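Local structure of rhamnosidase B (Bacillus sp., 2OKX) at residues K215-N227 and D309-E321. The protein is a family GH78 alpha-L-rhamnosidase, an enzyme that hydrolyses terminal alpha-L-rhamnose residues from glycosides. Residues are numbered along the deposited sequence; the frame is centred on the assembly and turned at random.
Sequences KAPKYAAALDLRN and DHGGSSHFAIDSE
Tyr-219, Ala-221 and Leu-223 pair with Ile-318, Phe-316 and Ser-314 through six backbone hydrogen bonds, N-H and C=O exchanged in each pair, between strands 219-223 and 314-320, which run antiparallel at 175°. The straightest, Leu-223 N to Ser-314 O, spans 2.8 Å at 179°. The backbones of Ala-222 and Ala-317 bond instead to Thr-393 and Gly-261 of the flanking strands. On the face carrying Tyr-219 and Phe-316, the tyrosine edge meets the phenylalanine face in an offset T-shaped pair (centroids 5.9 Å apart), while the tyrosine hydroxyl bonds to Tyr-392. At one end Asp-319 OD2 takes Lys-218 N on its anti lone pair (3.0 Å) and, on the syn side but well out of the carboxylate plane, Lys-218 NZ in a 3.1 Å salt bridge; bends at chi2 and chi4 curl the lysine back to it. A water bridges the same oxygen to Ala-216 O. At the other end Arg-226, its chain extended from CG to NE, sends NH2 to Asp-309 O (3.0 Å) in the guanidinium plane, with His-310 O over one face; NH1 reaches Asn-238 O. Cut back to an alanine, Arg-226 would probably leave Asp-309 O and Asn-238 O without these donors and open a gap beside Gly-311. Asp-309 OD1 closes an Asx turn on Gly-311 N (2.9 Å) and meets Arg-267; OD2 bonds to Tyr-242 OH and a water shared with Gly-312 O and Ser-314 OG, which also bonds to Arg-267. Regular backbone pairing thus joins two inner strands of the five-stranded sheet in the D2 region, while charged side chains and ordered waters serve backbone and carboxylate oxygens at its ends.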
# COMPACT_ATOMS: atom_id res chain seq x y z
N LYS A 215 19.50 -5.04 22.83
CA LYS A 215 20.49 -4.03 22.47
C LYS A 215 20.58 -3.92 20.96
O LYS A 215 20.59 -4.93 20.26
CB LYS A 215 21.87 -4.40 23.01
CG LYS A 215 22.02 -4.32 24.52
CD LYS A 215 23.44 -4.71 24.92
CE LYS A 215 23.64 -4.58 26.42
NZ LYS A 215 24.99 -5.08 26.84
N ALA A 216 20.64 -2.68 20.47
CA ALA A 216 20.76 -2.40 19.05
C ALA A 216 22.26 -2.33 18.75
O ALA A 216 23.08 -2.26 19.67
CB ALA A 216 20.11 -1.07 18.71
N PRO A 217 22.64 -2.36 17.46
CA PRO A 217 24.06 -2.29 17.11
C PRO A 217 24.63 -0.93 17.52
O PRO A 217 23.91 0.06 17.54
CB PRO A 217 24.06 -2.47 15.60
CG PRO A 217 22.78 -3.24 15.33
CD PRO A 217 21.81 -2.56 16.26
N LYS A 218 25.93 -0.89 17.83
CA LYS A 218 26.58 0.37 18.22
C LYS A 218 26.29 1.43 17.16
O LYS A 218 26.03 2.59 17.49
CB LYS A 218 28.10 0.18 18.32
CG LYS A 218 28.57 -0.97 19.22
CD LYS A 218 28.28 -0.72 20.69
CE LYS A 218 29.04 -1.70 21.57
NZ LYS A 218 28.73 -3.13 21.26
N TYR A 219 26.34 1.02 15.90
CA TYR A 219 26.10 1.92 14.77
C TYR A 219 25.02 1.34 13.85
O TYR A 219 25.11 0.19 13.43
CB TYR A 219 27.41 2.10 13.98
CG TYR A 219 27.28 2.92 12.72
CD1 TYR A 219 27.08 4.30 12.77
CD2 TYR A 219 27.31 2.31 11.47
CE1 TYR A 219 26.92 5.05 11.60
CE2 TYR A 219 27.15 3.05 10.30
CZ TYR A 219 26.95 4.41 10.38
OH TYR A 219 26.76 5.14 9.23
N ALA A 220 23.99 2.12 13.56
CA ALA A 220 22.91 1.70 12.66
C ALA A 220 22.42 2.93 11.92
O ALA A 220 21.99 3.90 12.54
CB ALA A 220 21.77 1.07 13.46
N ALA A 221 22.49 2.89 10.60
CA ALA A 221 22.08 4.04 9.81
C ALA A 221 21.19 3.69 8.64
O ALA A 221 21.30 2.61 8.05
CB ALA A 221 23.32 4.79 9.31
N ALA A 222 20.30 4.62 8.31
CA ALA A 222 19.38 4.46 7.19
C ALA A 222 19.83 5.48 6.14
O ALA A 222 19.92 6.68 6.42
CB ALA A 222 17.94 4.74 7.64
N LEU A 223 20.12 4.99 4.94
CA LEU A 223 20.59 5.84 3.86
C LEU A 223 19.66 5.84 2.66
O LEU A 223 19.19 4.79 2.24
CB LEU A 223 21.97 5.38 3.38
CG LEU A 223 22.85 4.46 4.24
CD1 LEU A 223 24.13 4.15 3.48
CD2 LEU A 223 23.17 5.12 5.57
N ASP A 224 19.41 7.02 2.10
CA ASP A 224 18.57 7.11 0.91
C ASP A 224 19.56 7.20 -0.25
O ASP A 224 19.88 8.29 -0.74
CB ASP A 224 17.68 8.35 0.97
CG ASP A 224 16.65 8.37 -0.14
OD1 ASP A 224 15.62 9.07 0.02
OD2 ASP A 224 16.85 7.69 -1.16
N LEU A 225 20.05 6.04 -0.67
CA LEU A 225 21.01 5.95 -1.76
C LEU A 225 20.44 6.40 -3.09
O LEU A 225 21.17 6.92 -3.94
CB LEU A 225 21.54 4.52 -1.86
CG LEU A 225 22.35 4.03 -0.67
CD1 LEU A 225 22.73 2.56 -0.85
CD2 LEU A 225 23.60 4.89 -0.51
N ARG A 226 19.14 6.21 -3.28
CA ARG A 226 18.48 6.61 -4.53
C ARG A 226 18.63 8.12 -4.76
O ARG A 226 19.09 8.55 -5.82
CB ARG A 226 17.00 6.23 -4.49
CG ARG A 226 16.16 6.75 -5.66
CD ARG A 226 14.68 6.51 -5.38
NE ARG A 226 13.78 7.21 -6.30
CZ ARG A 226 13.45 6.78 -7.51
NH1 ARG A 226 12.63 7.51 -8.27
NH2 ARG A 226 13.93 5.64 -7.97
N ASN A 227 18.24 8.91 -3.77
CA ASN A 227 18.32 10.36 -3.90
C ASN A 227 19.76 10.88 -3.78
O ASN A 227 20.08 11.96 -4.27
CB ASN A 227 17.42 11.05 -2.86
CG ASN A 227 15.93 10.81 -3.11
OD1 ASN A 227 15.53 10.32 -4.17
ND2 ASN A 227 15.11 11.19 -2.14
N ASP A 309 17.24 0.83 -7.87
CA ASP A 309 16.68 1.27 -6.60
C ASP A 309 15.38 2.01 -6.88
O ASP A 309 15.39 3.11 -7.44
CB ASP A 309 17.67 2.20 -5.89
CG ASP A 309 17.34 2.40 -4.41
OD1 ASP A 309 16.17 2.20 -4.02
OD2 ASP A 309 18.24 2.78 -3.65
N HIS A 310 14.25 1.43 -6.48
CA HIS A 310 12.96 2.08 -6.71
C HIS A 310 12.75 3.17 -5.67
O HIS A 310 11.98 4.12 -5.88
CB HIS A 310 11.83 1.06 -6.62
CG HIS A 310 10.67 1.36 -7.52
ND1 HIS A 310 10.33 2.65 -7.88
CD2 HIS A 310 9.77 0.55 -8.12
CE1 HIS A 310 9.27 2.61 -8.68
NE2 HIS A 310 8.92 1.35 -8.84
N GLY A 311 13.43 3.04 -4.54
CA GLY A 311 13.29 4.02 -3.48
C GLY A 311 13.16 3.33 -2.13
O GLY A 311 12.95 2.11 -2.07
N GLY A 312 13.27 4.10 -1.06
CA GLY A 312 13.19 3.51 0.27
C GLY A 312 14.57 3.53 0.89
O GLY A 312 15.56 3.79 0.20
N SER A 313 14.66 3.22 2.17
CA SER A 313 15.94 3.24 2.87
C SER A 313 16.80 2.00 2.69
O SER A 313 16.30 0.88 2.60
CB SER A 313 15.70 3.46 4.37
OG SER A 313 15.04 4.68 4.61
N SER A 314 18.11 2.23 2.61
CA SER A 314 19.10 1.17 2.52
C SER A 314 19.71 1.20 3.92
O SER A 314 19.82 2.27 4.52
CB SER A 314 20.16 1.50 1.46
OG SER A 314 19.58 1.53 0.16
N HIS A 315 20.07 0.04 4.46
CA HIS A 315 20.59 -0.03 5.82
C HIS A 315 22.03 -0.50 5.97
O HIS A 315 22.47 -1.40 5.26
CB HIS A 315 19.66 -0.90 6.66
CG HIS A 315 18.30 -0.31 6.84
ND1 HIS A 315 17.99 0.51 7.90
CD2 HIS A 315 17.20 -0.34 6.05
CE1 HIS A 315 16.75 0.96 7.76
NE2 HIS A 315 16.25 0.46 6.64
N PHE A 316 22.73 0.11 6.91
CA PHE A 316 24.13 -0.20 7.20
C PHE A 316 24.34 -0.16 8.71
O PHE A 316 23.95 0.81 9.37
CB PHE A 316 25.03 0.85 6.54
CG PHE A 316 26.50 0.56 6.67
CD1 PHE A 316 27.42 1.60 6.71
CD2 PHE A 316 26.97 -0.75 6.71
CE1 PHE A 316 28.79 1.35 6.79
CE2 PHE A 316 28.33 -1.02 6.79
CZ PHE A 316 29.24 0.03 6.83
N ALA A 317 24.94 -1.21 9.27
CA ALA A 317 25.18 -1.25 10.70
C ALA A 317 26.54 -1.84 11.02
O ALA A 317 27.09 -2.60 10.23
CB ALA A 317 24.09 -2.06 11.40
N ILE A 318 27.08 -1.48 12.18
CA ILE A 318 28.37 -1.98 12.61
C ILE A 318 28.36 -2.18 14.12
O ILE A 318 27.80 -1.36 14.86
CB ILE A 318 29.50 -0.99 12.28
CG1 ILE A 318 29.51 -0.67 10.78
CG2 ILE A 318 30.84 -1.58 12.69
CD1 ILE A 318 30.53 0.39 10.38
N ASP A 319 28.98 -3.26 14.58
CA ASP A 319 29.05 -3.52 16.01
C ASP A 319 30.37 -4.22 16.34
O ASP A 319 30.93 -4.93 15.51
CB ASP A 319 27.88 -4.39 16.47
CG ASP A 319 27.78 -4.47 17.99
OD1 ASP A 319 28.25 -5.47 18.57
OD2 ASP A 319 27.23 -3.52 18.59
N SER A 320 30.86 -4.00 17.55
CA SER A 320 32.12 -4.60 17.99
C SER A 320 32.31 -4.44 19.49
O SER A 320 31.77 -3.53 20.11
CB SER A 320 33.29 -3.93 17.27
OG SER A 320 34.53 -4.46 17.73
N GLU A 321 33.09 -5.35 20.08
CA GLU A 321 33.37 -5.29 21.50
C GLU A 321 34.50 -4.28 21.71
O GLU A 321 34.85 -3.93 22.84
CB GLU A 321 33.79 -6.66 22.03
CG GLU A 321 32.68 -7.71 21.97
CD GLU A 321 33.11 -9.06 22.54
OE1 GLU A 321 32.26 -9.98 22.59
OE2 GLU A 321 34.28 -9.19 22.94
O HOH W 1 25.41 -3.60 20.53
O HOH W 2 14.51 6.62 -1.86
O HOH W 3 18.24 3.56 -0.98